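PDB 6I5S: bottromycin amidohydrolase from Streptomyces purpureus, which probably hydrolyses an amide bond in a thiazoline-bearing bottromycin precursor with a two-zinc active site, acting as gatekeeper of the biosynthetic pathway. Local coordinates for residues A[51-56]-A[80-85]; A[269-274]-A[361-366]; A[400-405]-A[421-426]. All coordinates share one frame; numbering follows the deposited sequence.

Interaction 1 of 3, residues A[51-56]-A[80-85]; sequences GETAPP and APYDWY
Tyr-82 OH donates to the backbone carbonyl oxygen Ala-54 O at 2.7 Å, and this is the one hydrogen bond between residues 51-56 and 80-85. The C=O...O angle of 126° and a donor 45° above the carbonyl plane show that the hydroxyl approaches from over the peptide rather than on a lone pair, while Ala-54 O itself lies at the edge of the phenol ring, near its plane. Tyr-82 has CG beside its backbone N and anti to its carbonyl carbon (chi1 -65°), a turn that carries the ring across to the proline-rich segment.

Apolar contacts fix the ring along its length. Pro-56 crosses it at about a right angle, with its ring atom CD 3.7 Å from Tyr-82 CE1 and its CB near CD1. Toward the hydroxyl end, Thr-53 points against Tyr-82 and brings its methyl CG2 to 3.7 Å from Tyr-82 CZ. The same methyl lies 4.2 Å from Tyr-85 CD1, and Tyr-82 CB rests over the rim of one face of the Tyr-85 ring, so Thr-53 touches both tyrosines. At the other end, Pro-56 CG packs on Ala-80 CB at 4.2 Å and sits 3.2 Å from Ala-80 O, a contact and not a hydrogen bond.

About 273 Å² is buried in all, and none of the touching residues is fully buried, which marks a surface contact. Ala-54 also has a backbone bond to Leu-45, and Tyr-85 one to Tyr-405. The contact is thus a tyrosine hydroxyl-to-backbone tether, with proline and threonine packing along the ring, at the surface where the chain enters strand 84-95 of the mixed beta-sheet.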
ATOM      1  N   GLY A  51     -15.916  -6.754  10.727  1.00 55.72           N
ATOM      2  CA  GLY A  51     -15.656  -8.089  10.245  1.00 55.47           C
ATOM      3  C   GLY A  51     -16.852  -9.002  10.268  1.00 53.60           C
ATOM      4  O   GLY A  51     -16.739 -10.158   9.828  1.00 59.83           O
ATOM      5  N   GLU A  52     -17.992  -8.530  10.761  1.00 54.42           N
ATOM      6  CA  GLU A  52     -19.210  -9.323  10.691  1.00 64.88           C
ATOM      7  C   GLU A  52     -19.828  -9.229   9.296  1.00 61.60           C
ATOM      8  O   GLU A  52     -19.537  -8.314   8.520  1.00 51.08           O
ATOM      9  CB  GLU A  52     -20.212  -8.861  11.740  1.00 78.86           C
ATOM     10  CG  GLU A  52     -20.029  -9.551  13.084  1.00 97.32           C
ATOM     11  CD  GLU A  52     -19.934  -8.578  14.241  1.00121.69           C
ATOM     12  OE1 GLU A  52     -20.488  -7.466  14.133  1.00136.06           O
ATOM     13  OE2 GLU A  52     -19.298  -8.924  15.261  1.00133.89           O
ATOM     14  N   THR A  53     -20.708 -10.184   8.993  1.00 53.74           N
ATOM     15  CA  THR A  53     -21.238 -10.380   7.651  1.00 47.78           C
ATOM     16  C   THR A  53     -22.721 -10.055   7.612  1.00 40.82           C
ATOM     17  O   THR A  53     -23.494 -10.599   8.392  1.00 43.93           O
ATOM     18  CB  THR A  53     -20.999 -11.823   7.216  1.00 50.89           C
ATOM     19  OG1 THR A  53     -19.621 -12.141   7.444  1.00 48.42           O
ATOM     20  CG2 THR A  53     -21.342 -12.030   5.734  1.00 52.04           C
ATOM     21  N   ALA A  54     -23.129  -9.216   6.666  1.00 40.00           N
ATOM     22  CA  ALA A  54     -24.544  -8.916   6.511  1.00 46.64           C
ATOM     23  C   ALA A  54     -25.286 -10.151   5.988  1.00 46.04           C
ATOM     24  O   ALA A  54     -24.673 -11.080   5.464  1.00 41.26           O
ATOM     25  CB  ALA A  54     -24.739  -7.740   5.556  1.00 64.49           C
ATOM     26  N   PRO A  55     -26.607 -10.175   6.104  1.00 42.76           N
ATOM     27  CA  PRO A  55     -27.354 -11.295   5.557  1.00 40.52           C
ATOM     28  C   PRO A  55     -27.149 -11.387   4.059  1.00 41.46           C
ATOM     29  O   PRO A  55     -26.723 -10.413   3.420  1.00 38.01           O
ATOM     30  CB  PRO A  55     -28.815 -10.979   5.925  1.00 52.48           C
ATOM     31  CG  PRO A  55     -28.858  -9.552   6.271  1.00 49.25           C
ATOM     32  CD  PRO A  55     -27.491  -9.260   6.847  1.00 48.74           C
ATOM     33  N   PRO A  56     -27.424 -12.543   3.462  1.00 40.19           N
ATOM     34  CA  PRO A  56     -27.121 -12.722   2.040  1.00 42.67           C
ATOM     35  C   PRO A  56     -27.987 -11.811   1.188  1.00 38.68           C
ATOM     36  O   PRO A  56     -29.212 -11.799   1.313  1.00 39.04           O
ATOM     37  CB  PRO A  56     -27.450 -14.205   1.795  1.00 38.14           C
ATOM     38  CG  PRO A  56     -28.335 -14.583   2.869  1.00 42.69           C
ATOM     39  CD  PRO A  56     -27.978 -13.762   4.058  1.00 43.04           C
ATOM     40  N   ALA A  80     -31.117 -18.464   3.035  1.00 65.35           N
ATOM     41  CA  ALA A  80     -30.270 -18.672   1.861  1.00 57.99           C
ATOM     42  C   ALA A  80     -28.796 -18.728   2.247  1.00 59.68           C
ATOM     43  O   ALA A  80     -28.310 -17.819   2.929  1.00 59.41           O
ATOM     44  CB  ALA A  80     -30.479 -17.562   0.843  1.00 56.32           C
ATOM     45  N   PRO A  81     -28.038 -19.737   1.802  1.00 55.79           N
ATOM     46  CA  PRO A  81     -26.598 -19.744   2.091  1.00 59.96           C
ATOM     47  C   PRO A  81     -25.864 -18.659   1.318  1.00 58.13           C
ATOM     48  O   PRO A  81     -26.369 -18.106   0.338  1.00 49.54           O
ATOM     49  CB  PRO A  81     -26.133 -21.127   1.645  1.00 50.57           C
ATOM     50  CG  PRO A  81     -27.162 -21.594   0.656  1.00 57.08           C
ATOM     51  CD  PRO A  81     -28.467 -20.954   1.063  1.00 62.65           C
ATOM     52  N   TYR A  82     -24.647 -18.355   1.776  1.00 47.07           N
ATOM     53  CA  TYR A  82     -23.806 -17.401   1.068  1.00 41.04           C
ATOM     54  C   TYR A  82     -23.126 -18.109  -0.099  1.00 40.74           C
ATOM     55  O   TYR A  82     -22.541 -19.183   0.074  1.00 43.63           O
ATOM     56  CB  TYR A  82     -22.740 -16.809   1.987  1.00 46.91           C
ATOM     57  CG  TYR A  82     -23.241 -15.970   3.134  1.00 42.21           C
ATOM     58  CD1 TYR A  82     -23.818 -14.719   2.914  1.00 40.38           C
ATOM     59  CD2 TYR A  82     -23.096 -16.407   4.447  1.00 45.75           C
ATOM     60  CE1 TYR A  82     -24.260 -13.938   3.966  1.00 44.19           C
ATOM     61  CE2 TYR A  82     -23.538 -15.622   5.526  1.00 48.93           C
ATOM     62  CZ  TYR A  82     -24.118 -14.390   5.280  1.00 43.68           C
ATOM     63  OH  TYR A  82     -24.562 -13.605   6.347  1.00 43.49           O
ATOM     64  N   ASP A  83     -23.209 -17.515  -1.291  1.00 40.14           N
ATOM     65  CA  ASP A  83     -22.367 -17.966  -2.392  1.00 43.66           C
ATOM     66  C   ASP A  83     -21.025 -17.257  -2.383  1.00 43.49           C
ATOM     67  O   ASP A  83     -20.040 -17.758  -2.931  1.00 39.74           O
ATOM     68  CB  ASP A  83     -23.039 -17.686  -3.737  1.00 47.31           C
ATOM     69  CG  ASP A  83     -24.236 -18.591  -3.994  1.00 56.72           C
ATOM     70  OD1 ASP A  83     -24.482 -19.515  -3.199  1.00 51.62           O
ATOM     71  OD2 ASP A  83     -24.938 -18.330  -4.986  1.00 52.94           O
ATOM     72  N   TRP A  84     -20.997 -16.066  -1.822  1.00 38.69           N
ATOM     73  CA  TRP A  84     -19.807 -15.245  -1.834  1.00 39.57           C
ATOM     74  C   TRP A  84     -19.719 -14.488  -0.525  1.00 34.78           C
ATOM     75  O   TRP A  84     -20.744 -14.107   0.058  1.00 38.80           O
ATOM     76  CB  TRP A  84     -19.833 -14.204  -2.937  1.00 34.40           C
ATOM     77  CG  TRP A  84     -19.884 -14.632  -4.344  1.00 42.03           C
ATOM     78  CD1 TRP A  84     -20.961 -14.573  -5.164  1.00 46.12           C
ATOM     79  CD2 TRP A  84     -18.793 -15.094  -5.145  1.00 31.54           C
ATOM     80  NE1 TRP A  84     -20.619 -14.987  -6.421  1.00 45.52           N
ATOM     81  CE2 TRP A  84     -19.291 -15.309  -6.435  1.00 38.44           C
ATOM     82  CE3 TRP A  84     -17.452 -15.363  -4.893  1.00 35.59           C
ATOM     83  CZ2 TRP A  84     -18.499 -15.789  -7.465  1.00 42.14           C
ATOM     84  CZ3 TRP A  84     -16.673 -15.827  -5.931  1.00 34.33           C
ATOM     85  CH2 TRP A  84     -17.188 -16.021  -7.190  1.00 39.50           C
ATOM     86  N   TYR A  85     -18.480 -14.228  -0.102  1.00 37.67           N
ATOM     87  CA  TYR A  85     -18.178 -13.254   0.937  1.00 38.08           C
ATOM     88  C   TYR A  85     -17.362 -12.137   0.302  1.00 31.63           C
ATOM     89  O   TYR A  85     -16.432 -12.419  -0.464  1.00 33.38           O
ATOM     90  CB  TYR A  85     -17.377 -13.913   2.057  1.00 34.38           C
ATOM     91  CG  TYR A  85     -18.079 -15.018   2.758  1.00 33.82           C
ATOM     92  CD1 TYR A  85     -18.840 -14.785   3.897  1.00 37.65           C
ATOM     93  CD2 TYR A  85     -18.009 -16.316   2.280  1.00 42.05           C
ATOM     94  CE1 TYR A  85     -19.513 -15.860   4.556  1.00 41.44           C
ATOM     95  CE2 TYR A  85     -18.673 -17.365   2.939  1.00 51.84           C
ATOM     96  CZ  TYR A  85     -19.406 -17.105   4.078  1.00 44.54           C
ATOM     97  OH  TYR A  85     -20.077 -18.138   4.735  1.00 46.77           O
TER

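Interaction 2 of 3, residues A[269-274]-A[361-366]; sequences VCPTLV and HKEIAE
The carboxylate of Glu-363 meets two consecutive backbone amides at the start of helix 273-280. Leu-273 N donates to Glu-363 OE2 at 2.8 Å (N-H...O 163°) and Val-274 N to Glu-363 OE1 at 2.6 Å (151°). Both amides arrive on the syn side of their oxygens, slightly out of the carboxylate plane, so the two bonds together restrain its rotation. Glu-363 reaches them with CG anti to its backbone N (chi1 -179°) and a bend at chi2. Its negative charge sits at the helix N terminus, where the helix dipole would be expected to favour it.

Packing is close around this buried pair of bonds. Leu-273 crosses Glu-363 at about a right angle, and its CB also lies 3.7 Å from Glu-366 CB; Val-274 CG1 is 3.4 Å from Glu-363 OE1. Strand 268-270, the middle strand of a parallel sheet, leads into helix 273-280, which is joined here to helix 358-369; this is consistent with the distorted (beta/alpha)8 barrel of the amidohydrolase superfamily, where the ends of such strands carry the zinc ligands. A lysine in place of Glu-363 would probably leave both amides without their acceptor and set a positive charge against the helix N terminus.

Toward the sheet a water takes over: it accepts from Thr-272 N at 3.1 Å and is hydrogen-bonded to Glu-363 OE2 at 2.7 Å. The Thr-272 side chain lies about 7 Å from a bound zinc ion, and its OG1 is hydrogen-bonded to the zinc ligand His-229. The contact is looser at Lys-362, the partly exposed residue among those that touch: its CB meets Val-274 CG2 at 3.7 Å, but the extended chain then leads NZ away to a salt bridge with Asp-458.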
ATOM      1  N   VAL A 269      -1.742   6.365  10.943  1.00 28.18           N
ATOM      2  CA  VAL A 269      -0.380   5.869  11.113  1.00 24.67           C
ATOM      3  C   VAL A 269      -0.186   4.682  10.171  1.00 27.17           C
ATOM      4  O   VAL A 269      -0.936   3.727  10.250  1.00 26.54           O
ATOM      5  CB  VAL A 269      -0.126   5.445  12.576  1.00 28.66           C
ATOM      6  CG1 VAL A 269       1.211   4.750  12.699  1.00 30.42           C
ATOM      7  CG2 VAL A 269      -0.199   6.658  13.461  1.00 29.65           C
ATOM      8  N   CYS A 270       0.824   4.742   9.307  1.00 26.04           N
ATOM      9  CA  CYS A 270       1.136   3.691   8.337  1.00 26.55           C
ATOM     10  C   CYS A 270       2.516   3.144   8.681  1.00 29.83           C
ATOM     11  O   CYS A 270       3.529   3.680   8.236  1.00 29.80           O
ATOM     12  CB  CYS A 270       1.081   4.250   6.902  1.00 27.56           C
ATOM     13  SG  CYS A 270       1.340   2.986   5.700  1.00 30.46           S
ATOM     14  N   PRO A 271       2.605   2.061   9.471  1.00 26.99           N
ATOM     15  CA  PRO A 271       3.917   1.670  10.031  1.00 25.90           C
ATOM     16  C   PRO A 271       4.840   0.926   9.077  1.00 26.34           C
ATOM     17  O   PRO A 271       6.041   0.826   9.364  1.00 26.29           O
ATOM     18  CB  PRO A 271       3.537   0.787  11.240  1.00 28.32           C
ATOM     19  CG  PRO A 271       2.151   0.269  10.935  1.00 31.03           C
ATOM     20  CD  PRO A 271       1.467   1.392  10.128  1.00 27.58           C
ATOM     21  N   THR A 272       4.321   0.380   7.979  1.00 26.37           N
ATOM     22  CA  THR A 272       5.080  -0.410   7.011  1.00 24.39           C
ATOM     23  C   THR A 272       6.014  -1.391   7.699  1.00 28.09           C
ATOM     24  O   THR A 272       7.213  -1.433   7.450  1.00 26.73           O
ATOM     25  CB  THR A 272       5.853   0.451   6.003  1.00 27.90           C
ATOM     26  OG1 THR A 272       6.893   1.175   6.636  1.00 29.03           O
ATOM     27  CG2 THR A 272       4.955   1.455   5.326  1.00 30.96           C
ATOM     28  N   LEU A 273       5.407  -2.278   8.494  1.00 24.08           N
ATOM     29  CA  LEU A 273       6.218  -3.226   9.267  1.00 28.24           C
ATOM     30  C   LEU A 273       6.944  -4.195   8.341  1.00 24.57           C
ATOM     31  O   LEU A 273       8.099  -4.594   8.610  1.00 25.80           O
ATOM     32  CB  LEU A 273       5.345  -3.989  10.255  1.00 30.10           C
ATOM     33  CG  LEU A 273       4.713  -3.073  11.299  1.00 28.14           C
ATOM     34  CD1 LEU A 273       3.626  -3.860  12.066  1.00 31.67           C
ATOM     35  CD2 LEU A 273       5.746  -2.502  12.328  1.00 30.22           C
ATOM     36  N   VAL A 274       6.279  -4.595   7.254  1.00 25.19           N
ATOM     37  CA  VAL A 274       6.899  -5.510   6.278  1.00 28.26           C
ATOM     38  C   VAL A 274       8.185  -4.936   5.711  1.00 25.41           C
ATOM     39  O   VAL A 274       9.136  -5.686   5.432  1.00 24.52           O
ATOM     40  CB  VAL A 274       5.904  -5.864   5.160  1.00 26.98           C
ATOM     41  CG1 VAL A 274       5.418  -4.617   4.403  1.00 26.77           C
ATOM     42  CG2 VAL A 274       6.501  -6.916   4.194  1.00 26.79           C
ATOM     43  N   HIS A 361      -0.265  -8.564   1.978  1.00 24.33           N
ATOM     44  CA  HIS A 361      -0.681  -9.603   2.913  1.00 27.30           C
ATOM     45  C   HIS A 361       0.394  -9.909   3.939  1.00 27.14           C
ATOM     46  O   HIS A 361       0.054 -10.322   5.047  1.00 25.36           O
ATOM     47  CB  HIS A 361      -1.164 -10.813   2.087  1.00 27.47           C
ATOM     48  CG  HIS A 361      -2.376 -10.452   1.301  1.00 25.73           C
ATOM     49  ND1 HIS A 361      -3.615 -10.337   1.901  1.00 29.26           N
ATOM     50  CD2 HIS A 361      -2.512  -9.999   0.035  1.00 26.01           C
ATOM     51  CE1 HIS A 361      -4.477  -9.887   0.999  1.00 30.02           C
ATOM     52  NE2 HIS A 361      -3.828  -9.650  -0.129  1.00 29.51           N
ATOM     53  N   LYS A 362       1.666  -9.729   3.607  1.00 24.89           N
ATOM     54  CA  LYS A 362       2.697  -9.814   4.649  1.00 26.12           C
ATOM     55  C   LYS A 362       2.523  -8.739   5.706  1.00 24.87           C
ATOM     56  O   LYS A 362       2.783  -8.987   6.902  1.00 24.83           O
ATOM     57  CB  LYS A 362       4.088  -9.720   4.057  1.00 25.07           C
ATOM     58  CG  LYS A 362       4.517 -10.910   3.220  1.00 29.48           C
ATOM     59  CD  LYS A 362       6.013 -10.889   3.067  1.00 36.54           C
ATOM     60  CE  LYS A 362       6.498 -11.993   2.197  1.00 34.96           C
ATOM     61  NZ  LYS A 362       7.991 -12.130   2.252  1.00 36.19           N
ATOM     62  N   GLU A 363       2.063  -7.550   5.303  1.00 25.00           N
ATOM     63  CA  GLU A 363       1.869  -6.491   6.280  1.00 26.08           C
ATOM     64  C   GLU A 363       0.639  -6.772   7.128  1.00 27.22           C
ATOM     65  O   GLU A 363       0.671  -6.545   8.337  1.00 27.91           O
ATOM     66  CB  GLU A 363       1.737  -5.139   5.585  1.00 24.99           C
ATOM     67  CG  GLU A 363       1.551  -3.936   6.573  1.00 28.29           C
ATOM     68  CD  GLU A 363       2.715  -3.677   7.434  1.00 41.61           C
ATOM     69  OE1 GLU A 363       3.717  -4.415   7.284  1.00 40.43           O
ATOM     70  OE2 GLU A 363       2.641  -2.723   8.316  1.00 35.61           O
ATOM     71  N   ILE A 364      -0.435  -7.328   6.534  1.00 27.41           N
ATOM     72  CA  ILE A 364      -1.540  -7.828   7.362  1.00 24.85           C
ATOM     73  C   ILE A 364      -1.026  -8.855   8.364  1.00 29.44           C
ATOM     74  O   ILE A 364      -1.394  -8.829   9.547  1.00 30.23           O
ATOM     75  CB  ILE A 364      -2.663  -8.414   6.489  1.00 28.50           C
ATOM     76  CG1 ILE A 364      -3.393  -7.223   5.796  1.00 32.23           C
ATOM     77  CG2 ILE A 364      -3.656  -9.248   7.314  1.00 30.97           C
ATOM     78  CD1 ILE A 364      -4.356  -7.668   4.747  1.00 32.15           C
ATOM     79  N   ALA A 365      -0.139  -9.739   7.923  1.00 26.84           N
ATOM     80  CA  ALA A 365       0.407 -10.748   8.844  1.00 30.44           C
ATOM     81  C   ALA A 365       1.234 -10.105   9.969  1.00 27.00           C
ATOM     82  O   ALA A 365       1.132 -10.509  11.124  1.00 29.24           O
ATOM     83  CB  ALA A 365       1.245 -11.756   8.051  1.00 29.05           C
ATOM     84  N   GLU A 366       2.060  -9.103   9.654  1.00 26.81           N
ATOM     85  CA  GLU A 366       2.786  -8.383  10.701  1.00 28.00           C
ATOM     86  C   GLU A 366       1.842  -7.770  11.728  1.00 28.26           C
ATOM     87  O   GLU A 366       2.094  -7.857  12.942  1.00 29.36           O
ATOM     88  CB  GLU A 366       3.656  -7.259  10.126  1.00 29.61           C
ATOM     89  CG  GLU A 366       4.860  -7.688   9.279  1.00 32.18           C
ATOM     90  CD  GLU A 366       6.068  -8.114  10.054  1.00 34.42           C
ATOM     91  OE1 GLU A 366       6.154  -7.797  11.258  1.00 30.93           O
ATOM     92  OE2 GLU A 366       6.969  -8.768   9.453  1.00 32.87           O
TER
HETATM   93  O   HOH W   1       1.388  -0.457   7.425  1.00 26.25           O

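Interaction 3 of 3, residues A[400-405]-A[421-426]; sequences ADLVFY and GVLVDG
The Phe-404 ring has Gly-421 O at its edge, near the ring plane, and meets Leu-423 CB obliquely, with CE2 3.9 Å away. Outside the two segments, Trp-84 and Phe-428 make edge-to-face contacts with this ring, and Phe-40 meets it with the planes at about 45°. Gly-421 stands opposite Phe-404 in the pairing; a CB built there would lie 3.5 Å from Phe-404 CB.

Strands 402-405 and 421-424 run antiparallel at 163°, their axes 4.7 Å apart; with strand 427-430, antiparallel to 421-424, they make an antiparallel meander within the mixed sheet. Leu-402 with Leu-423 forms a hydrogen-bonded pair, Leu-423 N donating to Leu-402 O at 2.9 Å and Leu-402 N returning the bond to Leu-423 O. In the next hydrogen-bonded pair, Phe-404 N donates to Gly-421 O at 2.9 Å, whereas the reverse bond is weak. The non-hydrogen-bonded pair of Val-403 and Val-422 faces the other side of the sheet.

On the Phe-404 side, Leu-402 and Leu-423 lie side by side, pointing the same way. With CG anti to the backbone N (chi1 -168°), Leu-423 lays CD2 3.7 Å from Ala-400 CB. Past the strand ends Asp-401 OD1 accepts from Asp-425 N at 2.8 Å, while its OD2 pairs with Arg-399; Gly-426 N donates to Ala-400 O. The Asp-425 carboxylate turns instead to Arg-133.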
ATOM      1  N   ALA A 400     -17.414   0.177  -7.897  1.00 34.90           N
ATOM      2  CA  ALA A 400     -17.506  -1.241  -7.581  1.00 34.28           C
ATOM      3  C   ALA A 400     -16.100  -1.821  -7.587  1.00 36.45           C
ATOM      4  O   ALA A 400     -15.638  -2.447  -8.547  1.00 32.48           O
ATOM      5  CB  ALA A 400     -18.425  -1.936  -8.570  1.00 30.30           C
ATOM      6  N   ASP A 401     -15.402  -1.554  -6.493  1.00 28.97           N
ATOM      7  CA  ASP A 401     -14.103  -2.109  -6.172  1.00 27.74           C
ATOM      8  C   ASP A 401     -14.310  -3.037  -4.963  1.00 32.44           C
ATOM      9  O   ASP A 401     -14.446  -2.567  -3.829  1.00 28.95           O
ATOM     10  CB  ASP A 401     -13.113  -1.007  -5.796  1.00 28.72           C
ATOM     11  CG  ASP A 401     -12.780  -0.038  -6.919  1.00 39.08           C
ATOM     12  OD1 ASP A 401     -12.788  -0.388  -8.128  1.00 35.37           O
ATOM     13  OD2 ASP A 401     -12.479   1.140  -6.568  1.00 36.70           O
ATOM     14  N   LEU A 402     -14.276  -4.341  -5.183  1.00 30.98           N
ATOM     15  CA  LEU A 402     -14.658  -5.309  -4.160  1.00 30.12           C
ATOM     16  C   LEU A 402     -13.824  -6.564  -4.309  1.00 30.93           C
ATOM     17  O   LEU A 402     -13.384  -6.878  -5.411  1.00 30.45           O
ATOM     18  CB  LEU A 402     -16.131  -5.674  -4.304  1.00 30.80           C
ATOM     19  CG  LEU A 402     -17.165  -4.559  -4.144  1.00 34.40           C
ATOM     20  CD1 LEU A 402     -18.567  -5.065  -4.532  1.00 41.32           C
ATOM     21  CD2 LEU A 402     -17.117  -4.079  -2.678  1.00 29.18           C
ATOM     22  N   VAL A 403     -13.654  -7.311  -3.215  1.00 27.77           N
ATOM     23  CA  VAL A 403     -12.915  -8.568  -3.240  1.00 29.49           C
ATOM     24  C   VAL A 403     -13.848  -9.700  -2.831  1.00 29.97           C
ATOM     25  O   VAL A 403     -14.593  -9.579  -1.858  1.00 35.54           O
ATOM     26  CB  VAL A 403     -11.699  -8.526  -2.310  1.00 31.53           C
ATOM     27  CG1 VAL A 403     -10.788  -9.693  -2.576  1.00 31.84           C
ATOM     28  CG2 VAL A 403     -10.933  -7.193  -2.497  1.00 29.58           C
ATOM     29  N   PHE A 404     -13.814 -10.788  -3.581  1.00 32.88           N
ATOM     30  CA  PHE A 404     -14.763 -11.892  -3.460  1.00 30.73           C
ATOM     31  C   PHE A 404     -14.058 -13.166  -2.994  1.00 38.66           C
ATOM     32  O   PHE A 404     -12.980 -13.492  -3.494  1.00 32.95           O
ATOM     33  CB  PHE A 404     -15.394 -12.190  -4.806  1.00 32.90           C
ATOM     34  CG  PHE A 404     -16.410 -11.196  -5.246  1.00 32.44           C
ATOM     35  CD1 PHE A 404     -17.736 -11.564  -5.339  1.00 32.37           C
ATOM     36  CD2 PHE A 404     -16.058  -9.899  -5.595  1.00 36.40           C
ATOM     37  CE1 PHE A 404     -18.702 -10.668  -5.782  1.00 36.35           C
ATOM     38  CE2 PHE A 404     -17.011  -9.018  -6.033  1.00 32.16           C
ATOM     39  CZ  PHE A 404     -18.340  -9.392  -6.115  1.00 31.41           C
ATOM     40  N   TYR A 405     -14.708 -13.915  -2.090  1.00 31.92           N
ATOM     41  CA  TYR A 405     -14.216 -15.167  -1.531  1.00 37.14           C
ATOM     42  C   TYR A 405     -15.351 -16.177  -1.460  1.00 34.80           C
ATOM     43  O   TYR A 405     -16.478 -15.831  -1.073  1.00 37.04           O
ATOM     44  CB  TYR A 405     -13.670 -14.949  -0.126  1.00 32.56           C
ATOM     45  CG  TYR A 405     -12.525 -13.954  -0.075  1.00 29.82           C
ATOM     46  CD1 TYR A 405     -11.206 -14.364  -0.225  1.00 31.86           C
ATOM     47  CD2 TYR A 405     -12.777 -12.612   0.143  1.00 34.45           C
ATOM     48  CE1 TYR A 405     -10.133 -13.430  -0.144  1.00 28.70           C
ATOM     49  CE2 TYR A 405     -11.719 -11.651   0.162  1.00 32.70           C
ATOM     50  CZ  TYR A 405     -10.419 -12.096   0.022  1.00 30.94           C
ATOM     51  OH  TYR A 405      -9.370 -11.211   0.072  1.00 31.63           O
ATOM     52  N   GLY A 421     -12.189 -13.836  -6.611  1.00 31.08           N
ATOM     53  CA  GLY A 421     -12.523 -12.834  -7.603  1.00 32.83           C
ATOM     54  C   GLY A 421     -12.154 -11.468  -7.114  1.00 31.92           C
ATOM     55  O   GLY A 421     -12.182 -11.193  -5.898  1.00 26.81           O
ATOM     56  N   VAL A 422     -11.839 -10.581  -8.050  1.00 27.57           N
ATOM     57  CA  VAL A 422     -11.582  -9.177  -7.708  1.00 27.24           C
ATOM     58  C   VAL A 422     -12.366  -8.342  -8.708  1.00 29.54           C
ATOM     59  O   VAL A 422     -12.181  -8.495  -9.913  1.00 29.19           O
ATOM     60  CB  VAL A 422     -10.090  -8.803  -7.750  1.00 28.60           C
ATOM     61  CG1 VAL A 422      -9.891  -7.297  -7.479  1.00 30.68           C
ATOM     62  CG2 VAL A 422      -9.299  -9.591  -6.754  1.00 27.76           C
ATOM     63  N   LEU A 423     -13.270  -7.521  -8.202  1.00 29.05           N
ATOM     64  CA  LEU A 423     -14.026  -6.559  -9.006  1.00 29.28           C
ATOM     65  C   LEU A 423     -13.321  -5.217  -8.985  1.00 29.22           C
ATOM     66  O   LEU A 423     -13.138  -4.628  -7.909  1.00 29.24           O
ATOM     67  CB  LEU A 423     -15.423  -6.407  -8.431  1.00 25.31           C
ATOM     68  CG  LEU A 423     -16.486  -5.676  -9.231  1.00 32.04           C
ATOM     69  CD1 LEU A 423     -16.793  -6.384 -10.539  1.00 38.20           C
ATOM     70  CD2 LEU A 423     -17.733  -5.606  -8.386  1.00 32.24           C
ATOM     71  N   VAL A 424     -12.947  -4.710 -10.167  1.00 23.95           N
ATOM     72  CA  VAL A 424     -12.144  -3.499 -10.282  1.00 24.89           C
ATOM     73  C   VAL A 424     -12.910  -2.558 -11.177  1.00 28.74           C
ATOM     74  O   VAL A 424     -12.987  -2.808 -12.392  1.00 29.60           O
ATOM     75  CB  VAL A 424     -10.757  -3.754 -10.880  1.00 29.13           C
ATOM     76  CG1 VAL A 424      -9.922  -2.475 -10.817  1.00 25.72           C
ATOM     77  CG2 VAL A 424     -10.080  -4.904 -10.277  1.00 38.66           C
ATOM     78  N   ASP A 425     -13.460  -1.489 -10.603  1.00 28.34           N
ATOM     79  CA  ASP A 425     -14.281  -0.519 -11.383  1.00 25.28           C
ATOM     80  C   ASP A 425     -15.273  -1.295 -12.247  1.00 28.58           C
ATOM     81  O   ASP A 425     -15.490  -0.978 -13.428  1.00 29.59           O
ATOM     82  CB  ASP A 425     -13.392   0.404 -12.237  1.00 29.19           C
ATOM     83  CG  ASP A 425     -14.129   1.598 -12.804  1.00 32.69           C
ATOM     84  OD1 ASP A 425     -15.230   1.946 -12.307  1.00 29.98           O
ATOM     85  OD2 ASP A 425     -13.591   2.233 -13.762  1.00 30.84           O
ATOM     86  N   GLY A 426     -15.875  -2.334 -11.663  1.00 32.16           N
ATOM     87  CA  GLY A 426     -16.902  -3.137 -12.366  1.00 30.55           C
ATOM     88  C   GLY A 426     -16.439  -4.307 -13.208  1.00 28.95           C
ATOM     89  O   GLY A 426     -17.286  -5.129 -13.620  1.00 32.28           O
TER

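From the N terminus, interaction 1 closes first: 23 residues lie between its segments, strands 57-62 and 65-71 among them, and it folds the loop after strand 43-45 onto the chain leading into strand 84-95. Interaction 2 opens later and closes a longer, mostly helical loop, bringing helix 273-280 against helix 358-369. Interaction 3 follows with a 15-residue connection lacking helix or strand. The three are in series, neither nested nor crossed. Interactions 1 and 3 meet in one mixed sheet, where strands 84-95 and 402-405 are neighbours: Tyr-85 N lies 2.7 Å from Tyr-405 O, a probable hydrogen bond. Interaction 2 stays separate, its nearest atoms about 5 Å from interaction 3 and about 12 Å from interaction 1.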